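Long-range contacts in magnesium transporter MgtE (Enterococcus faecalis, PDB 2OUX), which probably transports magnesium ions across the cell membrane as a homodimer, and is seen here as its magnesium-binding cytosolic part, an N domain and a pair of CBS domains: residues A170-Y175 and D231-P236; G140-T145 and G246-D251; S87-M92 and A114-L119. All blocks are in the same frame, centred on the assembly; numbering follows the deposited sequence.

Following the chain from the N terminus, interaction 3 closes first: within the helical N domain, helix 110-118 returns to pack against helix 86-93. Interaction 2 opens next, at helix 139-142, and joins 140-145 to strand 244-249, a loop of 100 residues that spans most of the CBS pair. Interaction 1 opens and closes within that span, bringing the loop before strand 175-179 to the start of strand 234-238. Interactions 1 and 2 touch, since strands 234-238 and 244-249 are neighbours in one sheet, and both reach the second subunit. Interaction 3 stands apart, its centre about 23 Å from that of interaction 2.

Interaction 1: A170-Y175 and D231-P236; sequences AETIYY and DFLAVP. With MG (magnesium ion), chain C.
The packing between the two CBS repeats is carried here by Tyr175, at the start of strand 175-179, lying against the loop that leads from helix 220-230 into strand 234-238. Its ring meets Leu233, with CE2 of Tyr175 3.5 Å from CG of Leu233. The leucine comes within reach because CG sits between its own backbone N and carbonyl carbon (chi1 57°), which carries one methyl, CD1, to the Tyr175 ring and the other, CD2, to CB of Tyr174. Farther along 231-236, CB of Ala234 lies 4.1 Å from CD2 of Tyr175.

The phenol end of Tyr175 reaches Phe232: its OH is 3.3 Å from CD1 of Phe232, and the two ring planes are turned by 80°. Water 1 lies 2.7 Å from Tyr175 OH and accepts a weak bond from the Leu233 N-H. Within 170-175 an ST turn shapes the chain: Tyr174 N donates to Thr172 OG1 over 3.2 Å, and CD1 of Leu233 packs beside that oxygen. Beyond, the Tyr174 ring stacks on Tyr174 of the second subunit, and its OH is hydrogen-bonded to the backbone N of Arg192 of that subunit.

Asp231, just past the helix with positive phi, binds a magnesium ion through OD1 at 2.2 Å, together with four waters and the Arg228 carbonyl. Tyr177 and Ala234 mark a second magnesium site close to Tyr175. The contact is largely apolar, its polar link running through a water whose bond from Leu233 N is weak, and it places two magnesium sites beside an interface between repeats that also reaches the dimer partner.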
# COMPACT_ATOMS: atom_id res chain seq x y z
N ALA A 170 9.60 -2.59 11.96
CA ALA A 170 8.90 -1.59 11.15
C ALA A 170 7.52 -1.95 10.60
O ALA A 170 7.29 -3.07 10.16
CB ALA A 170 9.79 -1.16 10.01
N GLU A 171 6.60 -0.98 10.65
CA GLU A 171 5.24 -1.15 10.10
C GLU A 171 5.44 -1.52 8.64
O GLU A 171 4.98 -2.55 8.17
CB GLU A 171 4.47 0.18 10.13
CG GLU A 171 3.35 0.32 11.16
CD GLU A 171 2.07 -0.40 10.80
OE1 GLU A 171 1.55 -0.23 9.68
OE2 GLU A 171 1.57 -1.14 11.65
N THR A 172 6.13 -0.64 7.92
CA THR A 172 6.40 -0.86 6.51
C THR A 172 7.81 -0.39 6.19
O THR A 172 8.34 0.51 6.84
CB THR A 172 5.42 -0.07 5.63
OG1 THR A 172 5.61 -0.43 4.26
CG2 THR A 172 5.65 1.43 5.79
N ILE A 173 8.41 -1.00 5.17
CA ILE A 173 9.74 -0.63 4.74
C ILE A 173 9.65 -0.23 3.29
O ILE A 173 10.66 0.02 2.65
CB ILE A 173 10.73 -1.82 4.87
CG1 ILE A 173 10.39 -2.91 3.85
CG2 ILE A 173 10.68 -2.39 6.28
CD1 ILE A 173 11.50 -3.92 3.66
N TYR A 174 8.44 -0.17 2.75
CA TYR A 174 8.27 0.17 1.35
C TYR A 174 8.58 1.61 1.01
O TYR A 174 8.65 1.99 -0.15
CB TYR A 174 6.88 -0.26 0.87
CG TYR A 174 6.76 -1.78 0.91
CD1 TYR A 174 7.88 -2.58 0.66
CD2 TYR A 174 5.56 -2.41 1.23
CE1 TYR A 174 7.82 -3.97 0.75
CE2 TYR A 174 5.48 -3.81 1.32
CZ TYR A 174 6.62 -4.58 1.08
OH TYR A 174 6.57 -5.96 1.19
N TYR A 175 8.78 2.40 2.05
CA TYR A 175 9.19 3.79 1.89
C TYR A 175 10.29 3.93 2.93
O TYR A 175 10.14 3.47 4.06
CB TYR A 175 8.06 4.77 2.20
CG TYR A 175 7.11 5.01 1.06
CD1 TYR A 175 7.59 5.41 -0.18
CD2 TYR A 175 5.74 4.83 1.21
CE1 TYR A 175 6.73 5.63 -1.25
CE2 TYR A 175 4.87 5.05 0.15
CZ TYR A 175 5.37 5.44 -1.08
OH TYR A 175 4.53 5.65 -2.14
N ASP A 231 -1.82 8.56 -4.07
CA ASP A 231 -1.81 7.10 -4.13
C ASP A 231 -0.64 6.51 -3.33
O ASP A 231 0.04 5.59 -3.80
CB ASP A 231 -1.74 6.65 -5.60
CG ASP A 231 -2.91 7.16 -6.43
OD1 ASP A 231 -4.01 7.26 -5.87
OD2 ASP A 231 -2.74 7.44 -7.63
N PHE A 232 -0.40 7.03 -2.13
CA PHE A 232 0.68 6.54 -1.28
C PHE A 232 0.16 5.45 -0.35
O PHE A 232 -1.02 5.46 0.02
CB PHE A 232 1.23 7.64 -0.39
CG PHE A 232 2.01 8.70 -1.10
CD1 PHE A 232 2.77 8.40 -2.22
CD2 PHE A 232 2.06 9.99 -0.59
CE1 PHE A 232 3.58 9.36 -2.81
CE2 PHE A 232 2.87 10.96 -1.17
CZ PHE A 232 3.63 10.64 -2.28
N LEU A 233 1.03 4.52 0.04
CA LEU A 233 0.64 3.45 0.95
C LEU A 233 0.98 3.91 2.37
O LEU A 233 0.64 3.25 3.35
CB LEU A 233 1.37 2.15 0.59
CG LEU A 233 2.89 2.16 0.56
CD1 LEU A 233 3.44 1.94 1.97
CD2 LEU A 233 3.38 1.06 -0.38
N ALA A 234 1.64 5.06 2.46
CA ALA A 234 1.99 5.64 3.75
C ALA A 234 2.42 7.09 3.55
O ALA A 234 2.81 7.48 2.44
CB ALA A 234 3.12 4.84 4.41
N VAL A 235 2.33 7.89 4.61
CA VAL A 235 2.73 9.29 4.54
C VAL A 235 3.34 9.71 5.87
O VAL A 235 2.78 9.46 6.93
CB VAL A 235 1.54 10.21 4.16
CG1 VAL A 235 0.49 10.24 5.27
CG2 VAL A 235 2.05 11.60 3.83
N PRO A 236 4.51 10.36 5.82
CA PRO A 236 5.19 10.82 7.03
C PRO A 236 4.51 11.97 7.76
O PRO A 236 3.82 12.78 7.15
CB PRO A 236 6.60 11.16 6.54
CG PRO A 236 6.38 11.59 5.15
CD PRO A 236 5.34 10.62 4.63
MG MG C . -6.00 7.97 -5.41
O HOH W 1 2.56 3.76 -2.12
O HOH W 2 -8.04 8.89 -5.64
O HOH W 3 -6.70 6.38 -4.20
O HOH W 4 -6.57 6.78 -7.05
O HOH W 5 -5.24 9.28 -7.22

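Interaction 2: G140-T145 and G246-D251; sequences GAIMTT and GIVTVD. With MG (magnesium ion), chain D.
Thr144 and Ile247 pair their backbones at the centre of this contact, in a single antiparallel hydrogen-bonded bridge. Thr144 N donates to Ile247 O over 2.8 Å, and Ile247 N returns a bond to Thr144 O over 3.0 Å. The two side chains run side by side in the same direction, with the Thr144 methyl CG2 4.1 Å from CG1 of Ile247. Packing is close where Met143 lies along the strand. CB of Met143, a selenomethionine, sits 3.6 Å from the Val248 methyl CG2, and its chain, extended beyond CG, carries SE along to Gly246, 3.9 Å from the glycine N. Gly246 CA in turn lies 3.3 Å from Thr144 O, an approach that the lack of a side chain at this position permits.

The bridge attaches 140-145, which runs out of helix 139-142, to strand 244-249, an outermost strand of its sheet within this chain, tying the first CBS domain to the sheet of the second. With chi1 at -158°, Thr144 OG1 hydrogen-bonds to Glu146 OE1 and to the backbone N of Asp99, a magnesium ligand.

Toward Ile142 the fit is looser. CD1 of this residue reaches Val248 CG1 at 3.9 Å, and the backbones are joined through water 6, which donates to Ile142 O and accepts from Thr249 N. Nearby, Thr249 OG1 donates to Asp251 OD2. Away from the interface, the carbonyl O of Ala141 binds a magnesium ion at 2.1 Å, with four waters and Asp103 OD1 as its other ligands.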
# COMPACT_ATOMS: atom_id res chain seq x y z
N GLY A 140 -1.66 12.76 14.52
CA GLY A 140 -0.94 12.15 15.62
C GLY A 140 -1.72 11.01 16.24
O GLY A 140 -1.15 10.06 16.77
N ALA A 141 -3.04 11.10 16.15
CA ALA A 141 -3.91 10.10 16.71
C ALA A 141 -4.04 8.87 15.82
O ALA A 141 -4.44 7.83 16.30
CB ALA A 141 -5.29 10.70 16.97
N ILE A 142 -3.72 8.97 14.53
CA ILE A 142 -3.84 7.79 13.68
C ILE A 142 -2.51 7.33 13.09
O ILE A 142 -2.47 6.38 12.32
CB ILE A 142 -4.83 8.03 12.52
CG1 ILE A 142 -4.38 9.22 11.69
CG2 ILE A 142 -6.24 8.25 13.08
CD1 ILE A 142 -5.13 9.35 10.38
N MSE A 143 -1.43 7.99 13.46
CA MSE A 143 -0.11 7.63 12.96
C MSE A 143 0.53 6.59 13.88
O MSE A 143 0.00 6.28 14.95
CB MSE A 143 0.81 8.84 12.91
CG MSE A 143 1.25 9.32 14.28
SE MSE A 143 2.52 10.78 14.19
CE MSE A 143 3.30 10.61 15.96
N THR A 144 1.66 6.05 13.46
CA THR A 144 2.37 5.08 14.28
C THR A 144 3.86 5.34 14.14
O THR A 144 4.31 5.94 13.16
CB THR A 144 1.99 3.63 13.92
OG1 THR A 144 2.29 2.79 15.04
CG2 THR A 144 2.76 3.15 12.68
N THR A 145 4.62 4.88 15.12
CA THR A 145 6.06 5.14 15.17
C THR A 145 7.04 4.19 14.49
O THR A 145 8.21 4.53 14.33
CB THR A 145 6.48 5.25 16.64
OG1 THR A 145 6.13 4.04 17.32
CG2 THR A 145 5.77 6.43 17.31
N GLY A 246 6.13 10.20 12.79
CA GLY A 246 5.53 8.92 12.49
C GLY A 246 4.99 8.84 11.08
O GLY A 246 5.26 9.70 10.24
N ILE A 247 4.21 7.79 10.82
CA ILE A 247 3.61 7.60 9.52
C ILE A 247 2.17 7.16 9.68
O ILE A 247 1.81 6.53 10.67
CB ILE A 247 4.33 6.50 8.71
CG1 ILE A 247 4.44 5.23 9.56
CG2 ILE A 247 5.70 7.00 8.24
CD1 ILE A 247 4.89 4.01 8.78
N VAL A 248 1.37 7.48 8.68
CA VAL A 248 -0.03 7.10 8.64
C VAL A 248 -0.12 6.19 7.42
O VAL A 248 0.24 6.60 6.32
CB VAL A 248 -0.94 8.33 8.47
CG1 VAL A 248 -2.33 7.92 8.15
CG2 VAL A 248 -0.93 9.15 9.74
N THR A 249 -0.60 4.97 7.62
CA THR A 249 -0.70 3.99 6.55
C THR A 249 -2.05 3.91 5.87
O THR A 249 -3.08 4.20 6.47
CB THR A 249 -0.31 2.60 7.09
OG1 THR A 249 -1.15 2.28 8.21
CG2 THR A 249 1.13 2.62 7.56
N VAL A 250 -2.06 3.50 4.60
CA VAL A 250 -3.29 3.44 3.84
C VAL A 250 -4.37 2.54 4.43
O VAL A 250 -5.56 2.80 4.27
CB VAL A 250 -3.04 3.00 2.37
CG1 VAL A 250 -2.62 1.52 2.30
CG2 VAL A 250 -4.28 3.23 1.55
N ASP A 251 -3.97 1.47 5.12
CA ASP A 251 -4.97 0.57 5.69
C ASP A 251 -5.79 1.26 6.78
O ASP A 251 -6.99 1.01 6.91
CB ASP A 251 -4.32 -0.69 6.26
CG ASP A 251 -3.25 -0.39 7.27
OD1 ASP A 251 -3.34 -0.93 8.39
OD2 ASP A 251 -2.32 0.39 6.95
MG MG D . -5.18 6.19 17.42
O HOH W 6 -1.52 4.40 10.47
O HOH W 7 -5.62 7.88 19.06
O HOH W 8 -7.19 6.78 17.08
O HOH W 9 -5.32 4.97 15.53
O HOH W 10 -3.24 5.60 17.97

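Interaction 3: S87-M92 and A114-L119; sequences SYAADM and AKYLSL
Ser87 meets Leu119 through its backbone N, 4.2 Å from the leucine CD1, with its CB pointing away. Next in the chain, Tyr88 turns to the other flank of helix 86-93, toward helix 60-67, where its OH bonds to Leu58 O. Ala89 faces the partner helix: its CB lies 3.9 Å from CE1 of Tyr116, approaching the ring obliquely. Tyr116 holds CG anti to its carbonyl carbon (chi1 -66°), and from there the ring extends past Ala89, with CG of Lys115 over the centre of one face, 3.9 Å above the plane.

Ala90 makes the closest approach of the two backbones, its CA 5.4 Å from that of Tyr116. The small methyl lets the helices come this near. Its CB touches CB of Leu119 at 3.6 Å and lies 4.0 Å from the Tyr116 carbonyl O. This is helix-to-helix packing within the MgtE N domain, an all-helical unit, and it lies away from the magnesium sites; Leu81 and Leu93 add to the apolar surroundings of Tyr116.

At Asp91 the contact becomes solvent-mediated: water 11 lies 2.8 Å from Asp91 OD1 and 3.0 Å from Leu119 O, close enough to link them, although it has more acceptors in reach than protons.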
# COMPACT_ATOMS: atom_id res chain seq x y z
N SER A 87 0.54 -9.28 33.72
CA SER A 87 1.88 -9.22 33.16
C SER A 87 1.89 -9.62 31.69
O SER A 87 2.58 -9.01 30.87
CB SER A 87 2.82 -10.14 33.95
OG SER A 87 2.36 -11.48 33.91
N TYR A 88 1.13 -10.66 31.35
CA TYR A 88 1.04 -11.14 29.98
C TYR A 88 0.41 -10.07 29.08
O TYR A 88 0.92 -9.79 27.99
CB TYR A 88 0.21 -12.42 29.94
CG TYR A 88 0.12 -13.09 28.58
CD1 TYR A 88 1.19 -13.84 28.07
CD2 TYR A 88 -1.04 -13.01 27.83
CE1 TYR A 88 1.08 -14.49 26.84
CE2 TYR A 88 -1.15 -13.65 26.60
CZ TYR A 88 -0.10 -14.39 26.11
OH TYR A 88 -0.24 -15.03 24.90
N ALA A 89 -0.69 -9.48 29.55
CA ALA A 89 -1.38 -8.44 28.79
C ALA A 89 -0.45 -7.27 28.51
O ALA A 89 -0.35 -6.79 27.37
CB ALA A 89 -2.61 -7.95 29.57
N ALA A 90 0.26 -6.82 29.54
CA ALA A 90 1.18 -5.70 29.40
C ALA A 90 2.24 -5.98 28.34
O ALA A 90 2.51 -5.14 27.48
CB ALA A 90 1.84 -5.39 30.75
N ASP A 91 2.85 -7.16 28.39
CA ASP A 91 3.88 -7.51 27.41
C ASP A 91 3.32 -7.50 25.99
O ASP A 91 4.00 -7.13 25.03
CB ASP A 91 4.46 -8.89 27.71
CG ASP A 91 5.26 -8.91 28.99
OD1 ASP A 91 5.75 -7.83 29.39
OD2 ASP A 91 5.41 -10.01 29.59
N MSE A 92 2.05 -7.90 25.88
CA MSE A 92 1.37 -7.96 24.60
C MSE A 92 1.06 -6.56 24.09
O MSE A 92 1.16 -6.30 22.89
CB MSE A 92 0.08 -8.79 24.76
CG MSE A 92 -0.64 -9.11 23.47
SE MSE A 92 -1.81 -7.68 22.89
CE MSE A 92 -3.49 -8.41 23.54
N ALA A 114 -4.31 2.62 33.28
CA ALA A 114 -3.16 2.99 34.11
C ALA A 114 -2.48 1.75 34.66
O ALA A 114 -1.25 1.69 34.73
CB ALA A 114 -3.60 3.89 35.25
N LYS A 115 -3.27 0.76 35.04
CA LYS A 115 -2.72 -0.46 35.61
C LYS A 115 -1.81 -1.19 34.61
O LYS A 115 -0.69 -1.57 34.96
CB LYS A 115 -3.86 -1.38 36.08
CG LYS A 115 -4.32 -2.41 35.08
CD LYS A 115 -3.87 -3.82 35.47
CE LYS A 115 -4.76 -4.41 36.55
NZ LYS A 115 -6.18 -4.50 36.08
N TYR A 116 -2.28 -1.38 33.38
CA TYR A 116 -1.47 -2.06 32.37
C TYR A 116 -0.27 -1.21 32.03
O TYR A 116 0.84 -1.70 31.85
CB TYR A 116 -2.28 -2.32 31.10
CG TYR A 116 -3.42 -3.29 31.28
CD1 TYR A 116 -3.21 -4.55 31.83
CD2 TYR A 116 -4.72 -2.94 30.91
CE1 TYR A 116 -4.27 -5.45 32.01
CE2 TYR A 116 -5.77 -3.83 31.08
CZ TYR A 116 -5.55 -5.08 31.64
OH TYR A 116 -6.60 -5.94 31.84
N LEU A 117 -0.51 0.09 31.94
CA LEU A 117 0.54 1.05 31.63
C LEU A 117 1.60 1.04 32.73
O LEU A 117 2.78 1.24 32.46
CB LEU A 117 -0.09 2.44 31.50
CG LEU A 117 0.67 3.54 30.78
CD1 LEU A 117 1.14 3.06 29.40
CD2 LEU A 117 -0.26 4.73 30.64
N SER A 118 1.17 0.80 33.96
CA SER A 118 2.09 0.77 35.08
C SER A 118 2.99 -0.46 35.01
O SER A 118 4.14 -0.43 35.44
CB SER A 118 1.32 0.75 36.40
OG SER A 118 0.68 -0.50 36.61
N LEU A 119 2.46 -1.55 34.45
CA LEU A 119 3.21 -2.80 34.33
C LEU A 119 4.34 -2.75 33.31
O LEU A 119 5.12 -3.71 33.19
CB LEU A 119 2.24 -3.93 33.97
CG LEU A 119 1.14 -4.20 35.00
CD1 LEU A 119 0.10 -5.15 34.44
CD2 LEU A 119 1.77 -4.77 36.26
O HOH W 11 6.15 -5.56 31.06